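Local coordinates for putative uncharacterized protein smu.1377c (Streptococcus mutans, PDB 3L7V) that is of unknown function but has a YrdC-like domain, a family linked to double-stranded RNA binding, and may take part in tRNA modification, at residues Y68-L78 / R182-N190; N90-G98 / L151-V162. One frame throughout, in Å; residues are numbered along the deposited sequence.

Contacts 1 and 2 join strands far apart in sequence into one mixed sheet. Contact 1 joins the neighbouring strands 67-72 and 185-188 as an antiparallel pair; contact 2 joins 94-96 and 158-163 as a parallel pair. Because 185-188 and 94-96 are also neighbours, with Ala-186 O and Val-94 N probably hydrogen-bonded, the four strands run side by side through the sheet. Both contacts are largely buried. Their chemistry differs: contact 1 has polar ends, a sulfate bonded to Ser-188 N and a water at Ser-73, whereas contact 2 has a buried cluster of Phe-161 and Cys-97 and a polar turn at 154-157. Between them, Met-183 packs on Val-95.

Contact 1: Y68-L78 / R182-N190; sequences YIIMTSDKKGL and RMVYASSAN. With SO4 (sulfate ion), chain B.
Met-71, a selenomethionine, reaches Val-184 because its CG lies opposite the carbonyl carbon (chi1 -81°) and the chain, extended at its middle bond, bends at chi3 (41°) to bring the terminal methyl round. CE of Met-71 comes to 3.5 Å from CG1 of Val-184, closer than usual for two carbons, the two side chains crossing at a slant, so the packing here is tight. Ala-186 shares this face of the sheet with Met-71, and Leu-96 and Ile-172 cover it from outside the pair.

The backbones meet as antiparallel strands, their directions 151° apart. Ile-70 and Ser-187 form one hydrogen-bonded pair, with Ile-70 N 2.8 Å from Ser-187 O; Thr-72 and Tyr-185 form the next, in which Tyr-185 N lies 2.7 Å from Thr-72 O. Past the last paired residues, Ala-189 N donates to Tyr-68 O from above the carbonyl plane; Ala-189 is also the centre of an inverse gamma turn. The methyl of Ala-189 tucks against CB of Tyr-68 at 3.8 Å and against CG1 of Ile-70.

On the other face, the Tyr-185 ring leans obliquely against Leu-78, where CD1 of the leucine is 4.3 Å from the ring's CD1. Leu-78 lies in the first turn of helix 75-85, whose N-cap is Asp-74, its OD1 accepting from Gly-77 N. Thr-72 OG1 is buried here without a partner in the model.

At one end, a water links Ser-73 OG to Arg-182 NH1, while Ser-73 OG also bonds to Val-53 O. At the other, Ser-188 N donates to sulfate O3 over 3.2 Å, and Arg-268 adds a second bond to the ion. A backbone N-H and an arginine sharing one anion, though it is probably from the crystallisation liquor, suggest a site that can accept an anion, possibly a nucleotide or RNA phosphate.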
ATOM      1  N   TYR A  68       2.228   3.856  11.188  1.00 20.56           N
ATOM      2  CA  TYR A  68       3.632   3.730  10.743  1.00 15.96           C
ATOM      3  C   TYR A  68       3.880   2.488   9.869  1.00 21.72           C
ATOM      4  O   TYR A  68       3.335   1.414  10.143  1.00 15.28           O
ATOM      5  CB  TYR A  68       4.610   3.769  11.952  1.00  8.23           C
ATOM      6  CG  TYR A  68       4.708   5.171  12.534  1.00 12.56           C
ATOM      7  CD1 TYR A  68       3.900   5.570  13.592  1.00 14.68           C
ATOM      8  CD2 TYR A  68       5.568   6.117  11.976  1.00 12.86           C
ATOM      9  CE1 TYR A  68       3.970   6.869  14.097  1.00 12.57           C
ATOM     10  CE2 TYR A  68       5.640   7.410  12.464  1.00  9.71           C
ATOM     11  CZ  TYR A  68       4.842   7.779  13.529  1.00 11.08           C
ATOM     12  OH  TYR A  68       4.912   9.066  14.007  1.00 15.91           O
ATOM     13  N   ILE A  69       4.681   2.659   8.809  1.00 15.43           N
ATOM     14  CA  ILE A  69       5.073   1.564   7.918  1.00 18.72           C
ATOM     15  C   ILE A  69       6.594   1.420   7.811  1.00 23.72           C
ATOM     16  O   ILE A  69       7.336   2.393   7.976  1.00 23.53           O
ATOM     17  CB  ILE A  69       4.521   1.733   6.460  1.00 24.68           C
ATOM     18  CG1 ILE A  69       5.004   3.053   5.836  1.00 17.17           C
ATOM     19  CG2 ILE A  69       3.012   1.609   6.428  1.00 31.73           C
ATOM     20  CD1 ILE A  69       4.356   3.406   4.485  1.00 11.97           C
ATOM     21  N   ILE A  70       7.036   0.195   7.531  1.00 19.28           N
ATOM     22  CA  ILE A  70       8.401  -0.068   7.092  1.00 22.76           C
ATOM     23  C   ILE A  70       8.473  -0.086   5.550  1.00 20.49           C
ATOM     24  O   ILE A  70       7.666  -0.745   4.901  1.00 25.07           O
ATOM     25  CB  ILE A  70       8.908  -1.410   7.673  1.00 23.74           C
ATOM     26  CG1 ILE A  70       8.704  -1.422   9.192  1.00 20.65           C
ATOM     27  CG2 ILE A  70      10.377  -1.649   7.286  1.00 19.15           C
ATOM     28  CD1 ILE A  70       8.759  -2.798   9.833  1.00 20.49           C
HETATM   29  N   MSE A  71       9.441   0.638   4.987  1.00 17.87           N
HETATM   30  CA  MSE A  71       9.580   0.866   3.543  1.00 21.62           C
HETATM   31  C   MSE A  71      10.942   0.411   3.005  1.00 26.28           C
HETATM   32  O   MSE A  71      11.987   0.720   3.603  1.00 20.14           O
HETATM   33  CB  MSE A  71       9.461   2.365   3.233  1.00 28.83           C
HETATM   34  CG  MSE A  71       8.067   2.944   3.158  1.00 36.99           C
HETATM   35 SE   MSE A  71       8.091   4.846   2.626  0.70 47.27          SE
HETATM   36  CE  MSE A  71       9.480   4.760   1.231  1.00  7.14           C
ATOM     37  N   THR A  72      10.928  -0.284   1.862  1.00 25.21           N
ATOM     38  CA  THR A  72      12.148  -0.727   1.161  1.00 23.35           C
ATOM     39  C   THR A  72      11.932  -0.807  -0.358  1.00 28.77           C
ATOM     40  O   THR A  72      10.798  -0.695  -0.837  1.00 28.70           O
ATOM     41  CB  THR A  72      12.696  -2.102   1.677  1.00 35.14           C
ATOM     42  OG1 THR A  72      11.719  -3.138   1.501  1.00 30.70           O
ATOM     43  CG2 THR A  72      13.055  -2.016   3.129  1.00 44.59           C
ATOM     44  N   SER A  73      13.019  -1.005  -1.109  1.00 26.97           N
ATOM     45  CA  SER A  73      12.932  -1.062  -2.568  1.00 25.74           C
ATOM     46  C   SER A  73      13.700  -2.215  -3.257  1.00 24.48           C
ATOM     47  O   SER A  73      13.802  -2.235  -4.481  1.00 25.16           O
ATOM     48  CB  SER A  73      13.299   0.294  -3.192  1.00 28.19           C
ATOM     49  OG  SER A  73      14.691   0.527  -3.127  1.00 42.84           O
ATOM     50  N   ASP A  74      14.215  -3.178  -2.491  1.00 21.89           N
ATOM     51  CA  ASP A  74      14.826  -4.361  -3.099  1.00 24.56           C
ATOM     52  C   ASP A  74      14.722  -5.636  -2.262  1.00 22.37           C
ATOM     53  O   ASP A  74      14.255  -5.613  -1.126  1.00 32.04           O
ATOM     54  CB  ASP A  74      16.284  -4.084  -3.483  1.00 37.96           C
ATOM     55  CG  ASP A  74      17.135  -3.667  -2.293  1.00 42.34           C
ATOM     56  OD1 ASP A  74      16.766  -3.994  -1.140  1.00 46.79           O
ATOM     57  OD2 ASP A  74      18.171  -3.005  -2.517  1.00 36.81           O
ATOM     58  N   LYS A  75      15.159  -6.754  -2.831  1.00 21.06           N
ATOM     59  CA  LYS A  75      15.101  -8.047  -2.138  1.00 22.89           C
ATOM     60  C   LYS A  75      15.874  -8.077  -0.800  1.00 27.19           C
ATOM     61  O   LYS A  75      15.358  -8.568   0.214  1.00 28.07           O
ATOM     62  CB  LYS A  75      15.585  -9.163  -3.075  1.00 34.14           C
ATOM     63  CG  LYS A  75      15.648 -10.550  -2.451  1.00 36.35           C
ATOM     64  CD  LYS A  75      14.270 -11.134  -2.250  1.00 43.73           C
ATOM     65  CE  LYS A  75      14.353 -12.595  -1.799  1.00 53.03           C
ATOM     66  NZ  LYS A  75      14.767 -13.528  -2.887  1.00 56.68           N
ATOM     67  N   LYS A  76      17.103  -7.559  -0.800  1.00 31.10           N
ATOM     68  CA  LYS A  76      17.896  -7.444   0.432  1.00 33.31           C
ATOM     69  C   LYS A  76      17.186  -6.653   1.548  1.00 31.85           C
ATOM     70  O   LYS A  76      17.294  -6.997   2.728  1.00 31.54           O
ATOM     71  CB  LYS A  76      19.264  -6.813   0.144  1.00 35.94           C
ATOM     72  CG  LYS A  76      20.431  -7.769   0.205  1.00 44.04           C
ATOM     73  CD  LYS A  76      20.897  -7.981   1.649  1.00 54.16           C
ATOM     74  CE  LYS A  76      19.985  -8.940   2.409  1.00 60.42           C
ATOM     75  NZ  LYS A  76      20.251  -8.958   3.875  1.00 60.18           N
ATOM     76  N   GLY A  77      16.474  -5.590   1.176  1.00 23.89           N
ATOM     77  CA  GLY A  77      15.712  -4.819   2.147  1.00 22.10           C
ATOM     78  C   GLY A  77      14.474  -5.563   2.623  1.00 27.48           C
ATOM     79  O   GLY A  77      14.089  -5.445   3.788  1.00 23.45           O
ATOM     80  N   LEU A  78      13.857  -6.331   1.719  1.00 26.83           N
ATOM     81  CA  LEU A  78      12.662  -7.115   2.037  1.00 26.63           C
ATOM     82  C   LEU A  78      12.948  -8.230   3.028  1.00 25.00           C
ATOM     83  O   LEU A  78      12.163  -8.456   3.946  1.00 22.79           O
ATOM     84  CB  LEU A  78      12.010  -7.681   0.768  1.00 25.33           C
ATOM     85  CG  LEU A  78      11.129  -6.710  -0.017  1.00 28.47           C
ATOM     86  CD1 LEU A  78      10.999  -7.125  -1.476  1.00 25.21           C
ATOM     87  CD2 LEU A  78       9.750  -6.583   0.650  1.00 31.99           C
ATOM     88  N   ARG A 182      12.302   3.563 -10.248  1.00 17.15           N
ATOM     89  CA  ARG A 182      12.269   2.514  -9.223  1.00 18.86           C
ATOM     90  C   ARG A 182      10.946   2.448  -8.437  1.00 26.18           C
ATOM     91  O   ARG A 182      10.253   3.455  -8.292  1.00 25.83           O
ATOM     92  CB  ARG A 182      13.427   2.696  -8.240  1.00 23.74           C
ATOM     93  CG  ARG A 182      14.801   2.710  -8.883  1.00 30.72           C
ATOM     94  CD  ARG A 182      15.864   2.756  -7.818  1.00 34.77           C
ATOM     95  NE  ARG A 182      17.194   3.034  -8.351  0.50 37.25           N
ATOM     96  CZ  ARG A 182      18.319   2.689  -7.735  1.00 36.04           C
ATOM     97  NH1 ARG A 182      18.260   2.047  -6.578  1.00 35.20           N
ATOM     98  NH2 ARG A 182      19.495   2.966  -8.274  1.00 33.42           N
HETATM   99  N   MSE A 183      10.627   1.262  -7.913  1.00 27.48           N
HETATM  100  CA  MSE A 183       9.428   1.034  -7.089  1.00 31.27           C
HETATM  101  C   MSE A 183       9.719   1.017  -5.565  1.00 24.67           C
HETATM  102  O   MSE A 183      10.857   0.823  -5.150  1.00 25.25           O
HETATM  103  CB  MSE A 183       8.767  -0.293  -7.491  1.00 25.75           C
HETATM  104  CG  MSE A 183       8.261  -0.368  -8.939  1.00 24.08           C
HETATM  105 SE   MSE A 183       7.835  -2.223  -9.477  0.80 49.34          SE
HETATM  106  CE  MSE A 183       6.470  -2.601  -8.143  1.00 82.09           C
ATOM    107  N   VAL A 184       8.685   1.209  -4.742  1.00 27.13           N
ATOM    108  CA  VAL A 184       8.822   1.131  -3.274  1.00 21.50           C
ATOM    109  C   VAL A 184       7.767   0.196  -2.644  1.00 18.11           C
ATOM    110  O   VAL A 184       6.607   0.215  -3.045  1.00 19.11           O
ATOM    111  CB  VAL A 184       8.745   2.534  -2.613  1.00 22.49           C
ATOM    112  CG1 VAL A 184       8.517   2.419  -1.125  1.00 24.02           C
ATOM    113  CG2 VAL A 184      10.011   3.328  -2.887  1.00 19.81           C
ATOM    114  N   TYR A 185       8.184  -0.632  -1.684  1.00 19.08           N
ATOM    115  CA  TYR A 185       7.319  -1.663  -1.087  1.00 20.71           C
ATOM    116  C   TYR A 185       7.208  -1.471   0.423  1.00 23.51           C
ATOM    117  O   TYR A 185       8.060  -0.816   1.031  1.00 30.51           O
ATOM    118  CB  TYR A 185       7.851  -3.075  -1.382  1.00 24.55           C
ATOM    119  CG  TYR A 185       8.309  -3.277  -2.810  1.00 29.71           C
ATOM    120  CD1 TYR A 185       9.661  -3.389  -3.117  1.00 28.46           C
ATOM    121  CD2 TYR A 185       7.388  -3.345  -3.854  1.00 21.73           C
ATOM    122  CE1 TYR A 185      10.087  -3.562  -4.424  1.00 26.71           C
ATOM    123  CE2 TYR A 185       7.807  -3.515  -5.155  1.00 20.34           C
ATOM    124  CZ  TYR A 185       9.156  -3.624  -5.439  1.00 25.03           C
ATOM    125  OH  TYR A 185       9.572  -3.796  -6.745  1.00 28.67           O
ATOM    126  N   ALA A 186       6.173  -2.051   1.036  1.00 16.24           N
ATOM    127  CA  ALA A 186       5.886  -1.760   2.440  1.00 20.34           C
ATOM    128  C   ALA A 186       5.074  -2.804   3.191  1.00 24.65           C
ATOM    129  O   ALA A 186       4.424  -3.670   2.603  1.00 22.61           O
ATOM    130  CB  ALA A 186       5.210  -0.406   2.575  1.00 22.63           C
ATOM    131  N   SER A 187       5.111  -2.653   4.513  1.00 27.66           N
ATOM    132  CA  SER A 187       4.383  -3.464   5.478  1.00 27.54           C
ATOM    133  C   SER A 187       4.248  -2.577   6.725  1.00 26.16           C
ATOM    134  O   SER A 187       5.039  -1.644   6.914  1.00 26.22           O
ATOM    135  CB  SER A 187       5.199  -4.713   5.803  1.00 32.41           C
ATOM    136  OG  SER A 187       4.381  -5.769   6.261  1.00 41.78           O
ATOM    137  N   SER A 188       3.265  -2.839   7.579  1.00 25.98           N
ATOM    138  CA  SER A 188       3.061  -1.954   8.730  1.00 28.61           C
ATOM    139  C   SER A 188       4.122  -2.156   9.802  1.00 22.45           C
ATOM    140  O   SER A 188       4.640  -3.256   9.973  1.00 27.28           O
ATOM    141  CB  SER A 188       1.650  -2.088   9.322  1.00 35.44           C
ATOM    142  OG  SER A 188       1.466  -3.327   9.982  1.00 36.35           O
ATOM    143  N   ALA A 189       4.431  -1.080  10.521  1.00 24.11           N
ATOM    144  CA  ALA A 189       5.470  -1.077  11.559  1.00 26.92           C
ATOM    145  C   ALA A 189       4.920  -1.527  12.918  1.00 33.18           C
ATOM    146  O   ALA A 189       4.689  -0.706  13.810  1.00 30.13           O
ATOM    147  CB  ALA A 189       6.109   0.322  11.671  1.00 17.92           C
ATOM    148  N   ASN A 190       4.753  -2.839  13.060  1.00 40.24           N
ATOM    149  CA  ASN A 190       3.951  -3.451  14.122  1.00 47.68           C
ATOM    150  C   ASN A 190       2.488  -3.047  14.073  1.00 49.73           C
ATOM    151  O   ASN A 190       1.778  -3.443  13.151  1.00 49.58           O
ATOM    152  CB  ASN A 190       4.547  -3.236  15.512  1.00 49.91           C
ATOM    153  CG  ASN A 190       5.298  -4.455  16.001  1.00 49.03           C
ATOM    154  OD1 ASN A 190       5.482  -5.416  15.251  1.00 47.44           O
ATOM    155  ND2 ASN A 190       5.730  -4.431  17.253  1.00 48.25           N
TER
HETATM  156  S   SO4 B 262      -0.209  -4.647   6.131  1.00 65.97           S
HETATM  157  O1  SO4 B 262      -0.079  -5.470   4.926  1.00 62.84           O
HETATM  158  O2  SO4 B 262      -1.436  -4.991   6.840  1.00 73.52           O
HETATM  159  O3  SO4 B 262       0.931  -4.898   7.016  1.00 56.12           O
HETATM  160  O4  SO4 B 262      -0.288  -3.233   5.759  1.00 66.90           O
HETATM  161  O   HOH W   1      16.380   0.538  -5.745  1.00 32.59           O

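Contact 2: N90-G98 / L151-V162; sequences NKPGVVLCG and LMTDIRGTSCFV
Val-95 sits in parallel register with Phe-161, and Leu-96 with Val-162, on strands inclined at 37°; Val-95 N donates to Cys-160 O (2.9 Å), Val-95 O accepts from Val-162 N, and Cys-97 N donates to Val-162 O. The side chains of Val-95 and Phe-161 run alongside each other on one face of the sheet. The CB of Val-95 is 3.8 Å from CD1 of Phe-161, and its CG2 sits over one face of the ring. Cys-97 comes at the ring edge instead: with SG opposite its carbonyl carbon (chi1 -66°), the sulfur lies 5.2 Å from the Phe-161 centroid, near the ring plane. Trp-133 adds to this cluster. Val-162, on the face away from Phe-161, meets Val-94, CG2 to CG2 at 4.2 Å.

Before the strands pair, Gly-93 N bonds to Leu-151 O over 3.2 Å and Pro-92 CG rests 4.1 Å from CB of Asp-154. Asp-154 holds its own turn, OD2 accepting from both N and OG1 of Thr-158, while Ser-159 OG grips Met-152 O on a lone pair. The parallel pair 94-96 / 158-163 lies inside the mixed sheet, with helix 100-106 packed on Phe-161, consistent with the alpha/beta YrdC-like fold of the family.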
ATOM      1  N   ASN A  90       4.540 -16.091   3.335  1.00 52.54           N
ATOM      2  CA  ASN A  90       3.451 -16.205   2.372  1.00 56.50           C
ATOM      3  C   ASN A  90       2.537 -14.981   2.389  1.00 56.60           C
ATOM      4  O   ASN A  90       1.599 -14.891   1.600  1.00 59.23           O
ATOM      5  CB  ASN A  90       2.634 -17.472   2.631  1.00 60.97           C
ATOM      6  CG  ASN A  90       3.215 -18.697   1.942  1.00 65.07           C
ATOM      7  OD1 ASN A  90       3.517 -18.672   0.747  1.00 66.51           O
ATOM      8  ND2 ASN A  90       3.354 -19.784   2.693  1.00 64.75           N
ATOM      9  N   LYS A  91       2.808 -14.051   3.300  1.00 50.36           N
ATOM     10  CA  LYS A  91       2.061 -12.797   3.367  1.00 47.79           C
ATOM     11  C   LYS A  91       2.895 -11.653   2.790  1.00 42.18           C
ATOM     12  O   LYS A  91       3.749 -11.091   3.480  1.00 39.18           O
ATOM     13  CB  LYS A  91       1.655 -12.487   4.811  1.00 50.27           C
ATOM     14  N   PRO A  92       2.630 -11.295   1.522  1.00 40.01           N
ATOM     15  CA  PRO A  92       3.432 -10.342   0.735  1.00 40.43           C
ATOM     16  C   PRO A  92       3.345  -8.883   1.216  1.00 39.95           C
ATOM     17  O   PRO A  92       2.331  -8.484   1.810  1.00 33.73           O
ATOM     18  CB  PRO A  92       2.832 -10.453  -0.684  1.00 37.75           C
ATOM     19  CG  PRO A  92       1.812 -11.596  -0.624  1.00 36.23           C
ATOM     20  CD  PRO A  92       1.415 -11.723   0.804  1.00 37.37           C
ATOM     21  N   GLY A  93       4.405  -8.109   0.966  1.00 33.80           N
ATOM     22  CA  GLY A  93       4.339  -6.658   1.086  1.00 32.82           C
ATOM     23  C   GLY A  93       3.482  -6.069  -0.035  1.00 34.76           C
ATOM     24  O   GLY A  93       3.199  -6.741  -1.032  1.00 31.75           O
ATOM     25  N   VAL A  94       3.074  -4.811   0.124  1.00 33.02           N
ATOM     26  CA  VAL A  94       2.209  -4.125  -0.844  1.00 22.60           C
ATOM     27  C   VAL A  94       3.001  -3.163  -1.739  1.00 25.20           C
ATOM     28  O   VAL A  94       4.107  -2.741  -1.374  1.00 22.26           O
ATOM     29  CB  VAL A  94       1.130  -3.311  -0.108  1.00 22.82           C
ATOM     30  CG1 VAL A  94       0.459  -4.163   0.967  1.00 19.45           C
ATOM     31  CG2 VAL A  94       1.740  -2.067   0.511  1.00 17.98           C
ATOM     32  N   VAL A  95       2.437  -2.813  -2.899  1.00 23.88           N
ATOM     33  CA  VAL A  95       3.062  -1.847  -3.821  1.00 20.30           C
ATOM     34  C   VAL A  95       2.553  -0.403  -3.621  1.00 19.68           C
ATOM     35  O   VAL A  95       1.365  -0.129  -3.789  1.00 21.23           O
ATOM     36  CB  VAL A  95       2.861  -2.255  -5.305  1.00 18.09           C
ATOM     37  CG1 VAL A  95       3.582  -1.287  -6.224  1.00 25.61           C
ATOM     38  CG2 VAL A  95       3.345  -3.669  -5.555  1.00 12.41           C
ATOM     39  N   LEU A  96       3.451   0.514  -3.267  1.00 19.48           N
ATOM     40  CA  LEU A  96       3.079   1.920  -3.020  1.00 25.42           C
ATOM     41  C   LEU A  96       3.163   2.779  -4.296  1.00 26.52           C
ATOM     42  O   LEU A  96       4.263   3.042  -4.784  1.00 17.05           O
ATOM     43  CB  LEU A  96       3.980   2.544  -1.939  1.00 18.74           C
ATOM     44  CG  LEU A  96       3.993   1.979  -0.510  1.00 19.27           C
ATOM     45  CD1 LEU A  96       5.095   2.635   0.313  1.00 17.98           C
ATOM     46  CD2 LEU A  96       2.643   2.144   0.179  1.00 17.63           C
ATOM     47  N   CYS A  97       2.011   3.218  -4.815  1.00 28.03           N
ATOM     48  CA  CYS A  97       1.941   3.998  -6.068  1.00 29.93           C
ATOM     49  C   CYS A  97       2.005   5.520  -5.837  1.00 27.74           C
ATOM     50  O   CYS A  97       1.234   6.075  -5.054  1.00 30.15           O
ATOM     51  CB  CYS A  97       0.668   3.635  -6.881  1.00 11.78           C
ATOM     52  SG  CYS A  97       0.615   1.921  -7.547  1.00 30.16           S
ATOM     53  N   GLY A  98       2.912   6.191  -6.539  1.00 23.35           N
ATOM     54  CA  GLY A  98       3.093   7.627  -6.405  1.00 22.08           C
ATOM     55  C   GLY A  98       2.330   8.441  -7.450  1.00 26.81           C
ATOM     56  O   GLY A  98       2.355   9.681  -7.426  1.00 21.84           O
ATOM     57  N   LEU A 151       8.657 -12.064  -2.533  1.00 35.96           N
ATOM     58  CA  LEU A 151       8.231 -11.362  -1.318  1.00 38.44           C
ATOM     59  C   LEU A 151       7.208 -10.210  -1.506  1.00 33.94           C
ATOM     60  O   LEU A 151       6.724  -9.650  -0.522  1.00 30.38           O
ATOM     61  CB  LEU A 151       9.449 -10.871  -0.515  1.00 39.32           C
ATOM     62  CG  LEU A 151      10.360 -11.895   0.180  1.00 44.83           C
ATOM     63  CD1 LEU A 151       9.567 -12.902   1.002  1.00 43.86           C
ATOM     64  CD2 LEU A 151      11.211 -12.618  -0.832  1.00 47.78           C
HETATM   65  N   MSE A 152       6.870  -9.858  -2.745  1.00 27.98           N
HETATM   66  CA  MSE A 152       5.862  -8.818  -2.961  1.00 27.98           C
HETATM   67  C   MSE A 152       4.759  -9.156  -3.990  1.00 29.11           C
HETATM   68  O   MSE A 152       3.974  -8.294  -4.372  1.00 30.17           O
HETATM   69  CB  MSE A 152       6.514  -7.455  -3.239  1.00 35.18           C
HETATM   70  CG  MSE A 152       7.845  -7.496  -3.985  1.00 40.94           C
HETATM   71 SE   MSE A 152       7.691  -7.884  -5.890  0.80 39.65          SE
HETATM   72  CE  MSE A 152       6.111  -6.760  -6.300  1.00 20.98           C
ATOM     73  N   THR A 153       4.722 -10.408  -4.436  1.00 27.49           N
ATOM     74  CA  THR A 153       3.554 -10.969  -5.108  1.00 22.83           C
ATOM     75  C   THR A 153       3.217 -12.272  -4.399  1.00 29.23           C
ATOM     76  O   THR A 153       4.063 -12.841  -3.704  1.00 31.60           O
ATOM     77  CB  THR A 153       3.793 -11.274  -6.614  1.00 25.42           C
ATOM     78  OG1 THR A 153       4.628 -12.427  -6.756  1.00 26.93           O
ATOM     79  CG2 THR A 153       4.431 -10.100  -7.330  1.00 18.97           C
ATOM     80  N   ASP A 154       1.988 -12.749  -4.562  1.00 29.10           N
ATOM     81  CA  ASP A 154       1.638 -14.063  -4.044  1.00 27.51           C
ATOM     82  C   ASP A 154       1.824 -15.110  -5.145  1.00 30.07           C
ATOM     83  O   ASP A 154       2.295 -14.796  -6.244  1.00 29.46           O
ATOM     84  CB  ASP A 154       0.211 -14.081  -3.480  1.00 27.54           C
ATOM     85  CG  ASP A 154      -0.857 -13.923  -4.562  1.00 31.06           C
ATOM     86  OD1 ASP A 154      -2.028 -14.211  -4.271  1.00 27.16           O
ATOM     87  OD2 ASP A 154      -0.532 -13.521  -5.700  1.00 31.53           O
ATOM     88  N   ILE A 155       1.465 -16.356  -4.851  1.00 34.84           N
ATOM     89  CA  ILE A 155       1.680 -17.450  -5.804  1.00 36.42           C
ATOM     90  C   ILE A 155       0.813 -17.347  -7.069  1.00 39.54           C
ATOM     91  O   ILE A 155       1.160 -17.918  -8.099  1.00 46.82           O
ATOM     92  CB  ILE A 155       1.480 -18.831  -5.143  1.00 35.17           C
ATOM     93  CG1 ILE A 155       0.153 -18.874  -4.387  1.00 37.35           C
ATOM     94  CG2 ILE A 155       2.628 -19.143  -4.193  1.00 34.36           C
ATOM     95  CD1 ILE A 155      -0.059 -20.150  -3.599  1.00 43.29           C
ATOM     96  N   ARG A 156      -0.307 -16.628  -6.996  1.00 34.33           N
ATOM     97  CA  ARG A 156      -1.165 -16.439  -8.171  1.00 35.12           C
ATOM     98  C   ARG A 156      -0.672 -15.297  -9.052  1.00 31.45           C
ATOM     99  O   ARG A 156      -1.180 -15.099 -10.154  1.00 35.58           O
ATOM    100  CB  ARG A 156      -2.612 -16.147  -7.770  1.00 39.97           C
ATOM    101  CG  ARG A 156      -3.100 -16.895  -6.556  1.00 46.61           C
ATOM    102  CD  ARG A 156      -3.773 -15.924  -5.596  1.00 53.09           C
ATOM    103  NE  ARG A 156      -5.214 -15.815  -5.786  1.00 55.27           N
ATOM    104  CZ  ARG A 156      -5.949 -14.777  -5.398  1.00 50.22           C
ATOM    105  NH1 ARG A 156      -5.381 -13.725  -4.816  1.00 43.52           N
ATOM    106  NH2 ARG A 156      -7.255 -14.789  -5.606  1.00 49.37           N
ATOM    107  N   GLY A 157       0.298 -14.533  -8.557  1.00 22.17           N
ATOM    108  CA  GLY A 157       0.866 -13.436  -9.322  1.00 22.96           C
ATOM    109  C   GLY A 157       0.172 -12.095  -9.118  1.00 26.32           C
ATOM    110  O   GLY A 157       0.270 -11.215  -9.962  1.00 26.17           O
ATOM    111  N   THR A 158      -0.529 -11.935  -8.000  1.00 21.59           N
ATOM    112  CA  THR A 158      -1.245 -10.692  -7.720  1.00 23.87           C
ATOM    113  C   THR A 158      -0.487  -9.877  -6.671  1.00 26.04           C
ATOM    114  O   THR A 158       0.336 -10.436  -5.935  1.00 25.36           O
ATOM    115  CB  THR A 158      -2.695 -10.974  -7.224  1.00 24.78           C
ATOM    116  OG1 THR A 158      -2.665 -11.799  -6.051  1.00 23.60           O
ATOM    117  CG2 THR A 158      -3.521 -11.690  -8.301  1.00 20.21           C
ATOM    118  N   SER A 159      -0.749  -8.567  -6.616  1.00 23.19           N
ATOM    119  CA  SER A 159      -0.286  -7.705  -5.512  1.00 18.23           C
ATOM    120  C   SER A 159      -1.392  -6.752  -5.062  1.00 22.39           C
ATOM    121  O   SER A 159      -2.408  -6.599  -5.762  1.00 15.28           O
ATOM    122  CB  SER A 159       0.940  -6.869  -5.910  1.00 19.01           C
ATOM    123  OG  SER A 159       2.044  -7.661  -6.318  1.00 22.32           O
ATOM    124  N   CYS A 160      -1.194  -6.121  -3.898  1.00 19.06           N
ATOM    125  CA  CYS A 160      -2.058  -5.029  -3.442  1.00 16.50           C
ATOM    126  C   CYS A 160      -1.449  -3.671  -3.822  1.00 23.55           C
ATOM    127  O   CYS A 160      -0.382  -3.315  -3.318  1.00 25.94           O
ATOM    128  CB  CYS A 160      -2.278  -5.087  -1.918  1.00 13.06           C
ATOM    129  SG  CYS A 160      -3.395  -3.772  -1.266  1.00 25.57           S
ATOM    130  N   PHE A 161      -2.129  -2.925  -4.696  1.00 17.62           N
ATOM    131  CA  PHE A 161      -1.662  -1.601  -5.143  1.00 21.49           C
ATOM    132  C   PHE A 161      -2.394  -0.475  -4.380  1.00 22.64           C
ATOM    133  O   PHE A 161      -3.622  -0.408  -4.405  1.00 26.59           O
ATOM    134  CB  PHE A 161      -1.883  -1.428  -6.665  1.00 18.21           C
ATOM    135  CG  PHE A 161      -1.001  -2.308  -7.530  1.00 12.73           C
ATOM    136  CD1 PHE A 161       0.202  -1.832  -8.038  1.00 10.85           C
ATOM    137  CD2 PHE A 161      -1.384  -3.604  -7.842  1.00  9.17           C
ATOM    138  CE1 PHE A 161       1.003  -2.631  -8.827  1.00 17.54           C
ATOM    139  CE2 PHE A 161      -0.581  -4.413  -8.628  1.00 18.87           C
ATOM    140  CZ  PHE A 161       0.615  -3.925  -9.123  1.00 21.61           C
ATOM    141  N   VAL A 162      -1.649   0.418  -3.732  1.00 17.25           N
ATOM    142  CA  VAL A 162      -2.233   1.419  -2.821  1.00 13.51           C
ATOM    143  C   VAL A 162      -1.947   2.846  -3.270  1.00 17.87           C
ATOM    144  O   VAL A 162      -0.833   3.127  -3.692  1.00 17.68           O
ATOM    145  CB  VAL A 162      -1.629   1.278  -1.400  1.00 22.19           C
ATOM    146  CG1 VAL A 162      -2.348   2.176  -0.428  1.00 18.22           C
ATOM    147  CG2 VAL A 162      -1.690  -0.156  -0.934  1.00 21.98           C
TER